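Local coordinates for probable chitinase A (Chromobacterium violaceum, PDB 4TX8), which probably hydrolyses internal beta-1,4 linkages of chitin as a family 18 glycoside hydrolase and carries a carbohydrate-binding module of family 5/12, at residues H258-G263 / G269-A274; E325-A330 / G335-L340. One frame throughout, in Å; residues are numbered along the deposited sequence.

Interaction 1. Residues H258-G263 / G269-A274; sequences HPYVQG and GGNWGA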
ATOM      1  N   HIS A 258      -1.612  -5.919 -10.820  1.00 22.79           N
ATOM      2  CA  HIS A 258      -0.844  -5.846 -12.063  1.00 23.92           C
ATOM      3  C   HIS A 258      -1.601  -6.236 -13.352  1.00 22.28           C
ATOM      4  O   HIS A 258      -1.236  -5.746 -14.421  1.00 23.30           O
ATOM      5  CB  HIS A 258       0.467  -6.655 -11.939  1.00 22.59           C
ATOM      6  CG  HIS A 258       0.302  -8.144 -11.913  1.00 27.69           C
ATOM      7  ND1 HIS A 258      -0.097  -8.874 -13.011  1.00 28.56           N
ATOM      8  CD2 HIS A 258       0.559  -9.048 -10.936  1.00 26.68           C
ATOM      9  CE1 HIS A 258      -0.117 -10.159 -12.702  1.00 27.50           C
ATOM     10  NE2 HIS A 258       0.278 -10.291 -11.449  1.00 29.68           N
ATOM     11  N   PRO A 259      -2.660  -7.074 -13.270  1.00 23.07           N
ATOM     12  CA  PRO A 259      -3.402  -7.244 -14.530  1.00 22.68           C
ATOM     13  C   PRO A 259      -3.988  -5.942 -15.090  1.00 26.10           C
ATOM     14  O   PRO A 259      -4.125  -5.817 -16.308  1.00 26.16           O
ATOM     15  CB  PRO A 259      -4.528  -8.208 -14.144  1.00 24.28           C
ATOM     16  CG  PRO A 259      -3.969  -8.997 -13.021  1.00 24.29           C
ATOM     17  CD  PRO A 259      -3.121  -8.030 -12.243  1.00 23.82           C
ATOM     18  N   TYR A 260      -4.315  -4.992 -14.218  1.00 20.74           N
ATOM     19  CA  TYR A 260      -4.884  -3.717 -14.652  1.00 25.69           C
ATOM     20  C   TYR A 260      -3.848  -2.804 -15.300  1.00 29.98           C
ATOM     21  O   TYR A 260      -4.204  -1.827 -15.962  1.00 27.93           O
ATOM     22  CB  TYR A 260      -5.525  -2.982 -13.471  1.00 25.31           C
ATOM     23  CG  TYR A 260      -6.770  -3.638 -12.919  1.00 28.13           C
ATOM     24  CD1 TYR A 260      -6.683  -4.707 -12.035  1.00 27.58           C
ATOM     25  CD2 TYR A 260      -8.032  -3.180 -13.272  1.00 30.49           C
ATOM     26  CE1 TYR A 260      -7.824  -5.306 -11.521  1.00 29.98           C
ATOM     27  CE2 TYR A 260      -9.175  -3.769 -12.765  1.00 32.84           C
ATOM     28  CZ  TYR A 260      -9.065  -4.831 -11.893  1.00 33.46           C
ATOM     29  OH  TYR A 260     -10.201  -5.418 -11.389  1.00 36.34           O
ATOM     30  N   VAL A 261      -2.569  -3.111 -15.099  1.00 24.42           N
ATOM     31  CA  VAL A 261      -1.499  -2.252 -15.593  1.00 23.62           C
ATOM     32  C   VAL A 261      -0.599  -2.999 -16.580  1.00 25.93           C
ATOM     33  O   VAL A 261      -0.822  -2.939 -17.789  1.00 27.73           O
ATOM     34  CB  VAL A 261      -0.660  -1.687 -14.429  1.00 23.43           C
ATOM     35  CG1 VAL A 261       0.365  -0.680 -14.938  1.00 21.29           C
ATOM     36  CG2 VAL A 261      -1.574  -1.024 -13.413  1.00 22.81           C
ATOM     37  N   GLN A 262       0.402  -3.712 -16.069  1.00 22.11           N
ATOM     38  CA  GLN A 262       1.352  -4.405 -16.935  1.00 24.81           C
ATOM     39  C   GLN A 262       0.681  -5.509 -17.750  1.00 25.79           C
ATOM     40  O   GLN A 262       1.203  -5.925 -18.785  1.00 26.13           O
ATOM     41  CB  GLN A 262       2.508  -4.983 -16.115  1.00 25.10           C
ATOM     42  CG  GLN A 262       3.411  -3.924 -15.478  1.00 25.01           C
ATOM     43  CD  GLN A 262       3.015  -3.599 -14.047  1.00 26.14           C
ATOM     44  OE1 GLN A 262       1.887  -3.865 -13.631  1.00 23.59           O
ATOM     45  NE2 GLN A 262       3.949  -3.033 -13.283  1.00 20.79           N
ATOM     46  N   GLY A 263      -0.480  -5.971 -17.291  1.00 24.35           N
ATOM     47  CA  GLY A 263      -1.264  -6.942 -18.037  1.00 23.02           C
ATOM     48  C   GLY A 263      -1.598  -6.463 -19.441  1.00 27.13           C
ATOM     49  O   GLY A 263      -1.767  -7.268 -20.356  1.00 29.00           O
ATOM     50  N   GLY A 269      -8.380  -5.541 -22.680  1.00 33.17           N
ATOM     51  CA  GLY A 269      -9.812  -5.781 -22.684  1.00 27.10           C
ATOM     52  C   GLY A 269     -10.254  -6.201 -21.296  1.00 27.95           C
ATOM     53  O   GLY A 269      -9.474  -6.787 -20.546  1.00 29.19           O
ATOM     54  N   GLY A 270     -11.502  -5.907 -20.947  1.00 28.93           N
ATOM     55  CA  GLY A 270     -11.968  -6.149 -19.594  1.00 29.82           C
ATOM     56  C   GLY A 270     -11.104  -5.364 -18.626  1.00 32.16           C
ATOM     57  O   GLY A 270     -10.774  -4.207 -18.885  1.00 31.67           O
ATOM     58  N   ASN A 271     -10.712  -5.994 -17.525  1.00 25.66           N
ATOM     59  CA  ASN A 271      -9.846  -5.344 -16.546  1.00 24.58           C
ATOM     60  C   ASN A 271      -8.401  -5.206 -17.014  1.00 25.99           C
ATOM     61  O   ASN A 271      -7.648  -4.381 -16.494  1.00 27.73           O
ATOM     62  CB  ASN A 271      -9.867  -6.115 -15.228  1.00 24.91           C
ATOM     63  CG  ASN A 271     -11.249  -6.214 -14.637  1.00 26.81           C
ATOM     64  OD1 ASN A 271     -11.958  -5.214 -14.510  1.00 32.88           O
ATOM     65  ND2 ASN A 271     -11.651  -7.425 -14.281  1.00 23.47           N
ATOM     66  N   TRP A 272      -8.007  -6.020 -17.986  1.00 21.50           N
ATOM     67  CA  TRP A 272      -6.600  -6.097 -18.357  1.00 25.01           C
ATOM     68  C   TRP A 272      -6.148  -4.868 -19.140  1.00 26.36           C
ATOM     69  O   TRP A 272      -6.697  -4.537 -20.193  1.00 26.56           O
ATOM     70  CB  TRP A 272      -6.332  -7.397 -19.125  1.00 22.93           C
ATOM     71  CG  TRP A 272      -6.191  -8.547 -18.167  1.00 22.49           C
ATOM     72  CD1 TRP A 272      -7.136  -8.998 -17.292  1.00 21.53           C
ATOM     73  CD2 TRP A 272      -5.025  -9.358 -17.951  1.00 23.92           C
ATOM     74  NE1 TRP A 272      -6.639 -10.045 -16.556  1.00 21.40           N
ATOM     75  CE2 TRP A 272      -5.346 -10.287 -16.941  1.00 22.83           C
ATOM     76  CE3 TRP A 272      -3.747  -9.393 -18.520  1.00 26.60           C
ATOM     77  CZ2 TRP A 272      -4.437 -11.242 -16.486  1.00 20.37           C
ATOM     78  CZ3 TRP A 272      -2.844 -10.344 -18.068  1.00 24.72           C
ATOM     79  CH2 TRP A 272      -3.194 -11.256 -17.062  1.00 22.56           C
ATOM     80  N   GLY A 273      -5.153  -4.180 -18.584  1.00 23.96           N
ATOM     81  CA  GLY A 273      -4.670  -2.924 -19.128  1.00 25.18           C
ATOM     82  C   GLY A 273      -5.599  -1.747 -18.881  1.00 28.14           C
ATOM     83  O   GLY A 273      -5.319  -0.633 -19.318  1.00 26.80           O
ATOM     84  N   ALA A 274      -6.695  -1.984 -18.164  1.00 26.49           N
ATOM     85  CA  ALA A 274      -7.762  -0.990 -18.041  1.00 25.84           C
ATOM     86  C   ALA A 274      -7.348   0.255 -17.258  1.00 25.53           C
ATOM     87  O   ALA A 274      -7.979   1.302 -17.378  1.00 29.11           O
ATOM     88  CB  ALA A 274      -8.993  -1.619 -17.400  1.00 26.11           C
TER

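Interaction 2. Residues E325-A330 / G335-L340; sequences EGFPIA and GSFKGL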
ATOM      1  N   GLU A 325      10.308   2.245 -18.075  1.00 36.62           N
ATOM      2  CA  GLU A 325      10.748   2.282 -19.473  1.00 38.08           C
ATOM      3  C   GLU A 325       9.579   2.476 -20.427  1.00 37.36           C
ATOM      4  O   GLU A 325       9.728   3.056 -21.501  1.00 39.33           O
ATOM      5  CB  GLU A 325      11.485   0.996 -19.868  1.00 41.08           C
ATOM      6  CG  GLU A 325      12.336   0.358 -18.793  1.00 47.62           C
ATOM      7  CD  GLU A 325      13.694   0.993 -18.645  1.00 57.42           C
ATOM      8  OE1 GLU A 325      13.901   2.111 -19.162  1.00 58.80           O
ATOM      9  OE2 GLU A 325      14.559   0.361 -18.000  1.00 62.90           O
ATOM     10  N   GLY A 326       8.415   1.970 -20.037  1.00 34.47           N
ATOM     11  CA  GLY A 326       7.276   1.941 -20.931  1.00 34.45           C
ATOM     12  C   GLY A 326       7.213   0.610 -21.652  1.00 35.38           C
ATOM     13  O   GLY A 326       8.166  -0.170 -21.614  1.00 33.16           O
ATOM     14  N   PHE A 327       6.091   0.348 -22.311  1.00 35.65           N
ATOM     15  CA  PHE A 327       5.887  -0.920 -22.996  1.00 36.23           C
ATOM     16  C   PHE A 327       4.732  -0.826 -23.987  1.00 36.50           C
ATOM     17  O   PHE A 327       3.832  -0.000 -23.821  1.00 36.24           O
ATOM     18  CB  PHE A 327       5.635  -2.043 -21.984  1.00 33.92           C
ATOM     19  CG  PHE A 327       4.465  -1.794 -21.072  1.00 28.42           C
ATOM     20  CD1 PHE A 327       4.633  -1.118 -19.870  1.00 26.03           C
ATOM     21  CD2 PHE A 327       3.201  -2.255 -21.407  1.00 30.12           C
ATOM     22  CE1 PHE A 327       3.556  -0.894 -19.024  1.00 25.07           C
ATOM     23  CE2 PHE A 327       2.122  -2.037 -20.568  1.00 27.87           C
ATOM     24  CZ  PHE A 327       2.300  -1.356 -19.374  1.00 26.35           C
ATOM     25  N   PRO A 328       4.760  -1.663 -25.035  1.00 35.27           N
ATOM     26  CA  PRO A 328       3.652  -1.665 -25.995  1.00 35.91           C
ATOM     27  C   PRO A 328       2.381  -2.270 -25.402  1.00 34.84           C
ATOM     28  O   PRO A 328       2.442  -3.155 -24.552  1.00 34.63           O
ATOM     29  CB  PRO A 328       4.186  -2.517 -27.152  1.00 37.50           C
ATOM     30  CG  PRO A 328       5.240  -3.367 -26.548  1.00 35.43           C
ATOM     31  CD  PRO A 328       5.858  -2.551 -25.453  1.00 35.99           C
ATOM     32  N   ILE A 329       1.235  -1.777 -25.850  1.00 36.55           N
ATOM     33  CA  ILE A 329      -0.049  -2.272 -25.384  1.00 34.94           C
ATOM     34  C   ILE A 329      -0.661  -3.152 -26.461  1.00 36.06           C
ATOM     35  O   ILE A 329      -0.651  -2.789 -27.632  1.00 37.39           O
ATOM     36  CB  ILE A 329      -1.001  -1.106 -25.031  1.00 35.17           C
ATOM     37  CG1 ILE A 329      -0.400  -0.256 -23.907  1.00 33.53           C
ATOM     38  CG2 ILE A 329      -2.373  -1.622 -24.627  1.00 33.48           C
ATOM     39  CD1 ILE A 329      -1.164   1.017 -23.621  1.00 35.91           C
ATOM     40  N   ALA A 330      -1.190  -4.312 -26.076  1.00 36.85           N
ATOM     41  CA  ALA A 330      -1.860  -5.197 -27.034  1.00 44.54           C
ATOM     42  C   ALA A 330      -3.181  -4.584 -27.510  1.00 53.19           C
ATOM     43  O   ALA A 330      -4.234  -5.212 -27.451  1.00 57.28           O
ATOM     44  CB  ALA A 330      -2.094  -6.560 -26.414  1.00 40.41           C
ATOM     45  N   GLY A 335      -0.756   1.078 -29.859  1.00 72.90           N
ATOM     46  CA  GLY A 335      -0.689   1.832 -28.621  1.00 65.37           C
ATOM     47  C   GLY A 335       0.519   1.518 -27.761  1.00 58.56           C
ATOM     48  O   GLY A 335       1.072   0.419 -27.819  1.00 56.94           O
ATOM     49  N   SER A 336       0.928   2.497 -26.961  1.00 52.90           N
ATOM     50  CA  SER A 336       2.040   2.322 -26.037  1.00 48.99           C
ATOM     51  C   SER A 336       1.816   3.070 -24.731  1.00 45.21           C
ATOM     52  O   SER A 336       1.205   4.138 -24.707  1.00 45.98           O
ATOM     53  CB  SER A 336       3.352   2.789 -26.671  1.00 51.61           C
ATOM     54  OG  SER A 336       4.023   1.718 -27.307  1.00 57.43           O
ATOM     55  N   PHE A 337       2.316   2.497 -23.643  1.00 38.67           N
ATOM     56  CA  PHE A 337       2.350   3.191 -22.368  1.00 37.05           C
ATOM     57  C   PHE A 337       3.680   3.916 -22.215  1.00 38.77           C
ATOM     58  O   PHE A 337       4.737   3.290 -22.263  1.00 37.67           O
ATOM     59  CB  PHE A 337       2.146   2.220 -21.205  1.00 32.92           C
ATOM     60  CG  PHE A 337       2.324   2.856 -19.859  1.00 32.11           C
ATOM     61  CD1 PHE A 337       1.332   3.665 -19.324  1.00 31.99           C
ATOM     62  CD2 PHE A 337       3.489   2.657 -19.132  1.00 30.12           C
ATOM     63  CE1 PHE A 337       1.496   4.262 -18.084  1.00 31.83           C
ATOM     64  CE2 PHE A 337       3.662   3.249 -17.893  1.00 30.27           C
ATOM     65  CZ  PHE A 337       2.664   4.052 -17.367  1.00 33.76           C
ATOM     66  N   LYS A 338       3.624   5.232 -22.038  1.00 40.57           N
ATOM     67  CA  LYS A 338       4.832   6.029 -21.845  1.00 40.97           C
ATOM     68  C   LYS A 338       5.323   5.909 -20.408  1.00 35.35           C
ATOM     69  O   LYS A 338       4.545   6.050 -19.464  1.00 35.17           O
ATOM     70  CB  LYS A 338       4.576   7.494 -22.200  1.00 44.48           C
ATOM     71  CG  LYS A 338       4.152   7.699 -23.643  1.00 58.02           C
ATOM     72  CD  LYS A 338       5.235   7.219 -24.593  1.00 66.44           C
ATOM     73  CE  LYS A 338       4.648   6.691 -25.890  1.00 72.18           C
ATOM     74  NZ  LYS A 338       5.719   6.207 -26.805  1.00 76.06           N
ATOM     75  N   GLY A 339       6.617   5.650 -20.254  1.00 30.92           N
ATOM     76  CA  GLY A 339       7.205   5.413 -18.949  1.00 31.69           C
ATOM     77  C   GLY A 339       7.078   6.567 -17.975  1.00 34.79           C
ATOM     78  O   GLY A 339       6.939   7.723 -18.375  1.00 33.45           O
ATOM     79  N   LEU A 340       7.123   6.242 -16.688  1.00 31.47           N
ATOM     80  CA  LEU A 340       7.078   7.237 -15.623  1.00 29.12           C
ATOM     81  C   LEU A 340       8.475   7.500 -15.080  1.00 30.69           C
ATOM     82  O   LEU A 340       9.404   6.742 -15.351  1.00 31.87           O
ATOM     83  CB  LEU A 340       6.164   6.769 -14.488  1.00 28.08           C
ATOM     84  CG  LEU A 340       4.693   6.528 -14.824  1.00 29.33           C
ATOM     85  CD1 LEU A 340       4.037   5.671 -13.748  1.00 27.09           C
ATOM     86  CD2 LEU A 340       3.968   7.856 -14.972  1.00 27.33           C
TER
HETATM   87  O   HOH W   1       8.544   5.443 -22.505  1.00 39.75           O

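Interaction 1. Residues H258-G263 / G269-A274
Pro259 and Trp272 make the main apolar contact between 258-263 and 269-274. Pro259 CB sits over one face of the indole, 3.8 Å from the centroid of the five-membered ring. This is a CH-pi contact. It lies off the middle of the indole, close to CE2 and NE1. The six-membered ring is met at its edge: Gly263 O lies near the ring plane, 3.4 Å from Trp272 CE3. A second CH-pi contact joins Asn271 and Tyr260. Asn271 CB lies over the phenol face, 3.9 Å from the ring centroid. Both side chains have CG anti to the carbonyl carbon (chi1 -68° for Tyr260, -59° for Asn271), and they run alongside each other in the same direction.

The backbone is tied by one hydrogen bond. Gly273 N donates to Pro259 O at 3.0 Å, in the carbonyl plane and fairly straight at 162°. Trp272 CA adds a CA-H...O contact of 3.2 Å to Pro259 O. A similar contact runs the other way, from Tyr260 CA to Asn271 O at 3.4 Å.

Each segment is also folded on itself. His258 O accepts from Val261 N and Gly263 N, which arrive from opposite faces of its plane. Two beta turns, type II' from Gly269 and type II from Asn271, shape the partner.

Tyr260 also touches Glu220, a calcium-site residue. One backbone bond, weak CH donors and two aromatic faces therefore hold this barrel loop together, and the phenol carries the contact to the edge of the metal site.

Interaction 2. Residues E325-A330 / G335-L340
Phe327 and Phe337 pair across a two-stranded antiparallel beta hairpin, strands 326-328 and 336-338. The strand axes come within 4.7 Å and run antiparallel. Phe327 and Phe337 form its hydrogen-bonded pair. Phe337 N gives the shorter and straighter bond of the two, 2.9 Å to Phe327 O. The return bond, Phe327 N to Phe337 O, is longer at 3.2 Å. Beyond them Ile329 N donates to Gly335 O at 3.0 Å. That bond is straight at its hydrogen, but the donor stands above the carbonyl plane.

The tight part is the buried face that carries both phenylalanines. Phe327 CG lies between its backbone N and carbonyl carbon (chi1 57°), whereas Phe337 CG is anti to its N (chi1 174°). Phe337 CB comes over one face of the Phe327 ring, 4.1 Å from the centroid, in a CH-pi contact. The two rings meet obliquely, with planes 35° apart, and Phe327 CE1 touches Phe337 CD2 at 3.6 Å. The CD1 methyl of Ile329 closes on the backbone between Ser336 and Phe337. Leu276 packs against Phe327, Ile329 and Phe337, and helix 313-325 supplies Met322 and Leu323.

The other face is looser. Pro328 and Ser336 are paired there without hydrogen bonds between their backbones and are exposed. Ser336 OG rests beside Pro328 CA. Lys338 points to this side too.

At the start of the hairpin, Gly326 leaves the helix with positive phi. Just outside the strands a water bridges the two segments: it donates to Glu325 O at 2.8 Å and accepts from Gly339 N at 3.0 Å.

In the fold
Interaction 1 comes first along the chain, in the loop between strand 251-254 and helix 276-281. Interaction 2 follows in series, where helix 313-325 runs into the hairpin ahead of strand 345-350. Their centres lie 13 Å apart, on the same side of the chain's centre. They touch directly: Phe327 CZ packs 3.8 Å from Val261 O and also reaches Gln262 CA. Both share helices 276-281 and 313-325, with Leu276, Ile279, Met322 and Leu323 contacting residues from each. Interaction 1 is nearer the calcium site, while the hairpin lies at the surface, away from the annotated sites. Together they join two connections of the GH18 TIM barrel into one continuous packed region.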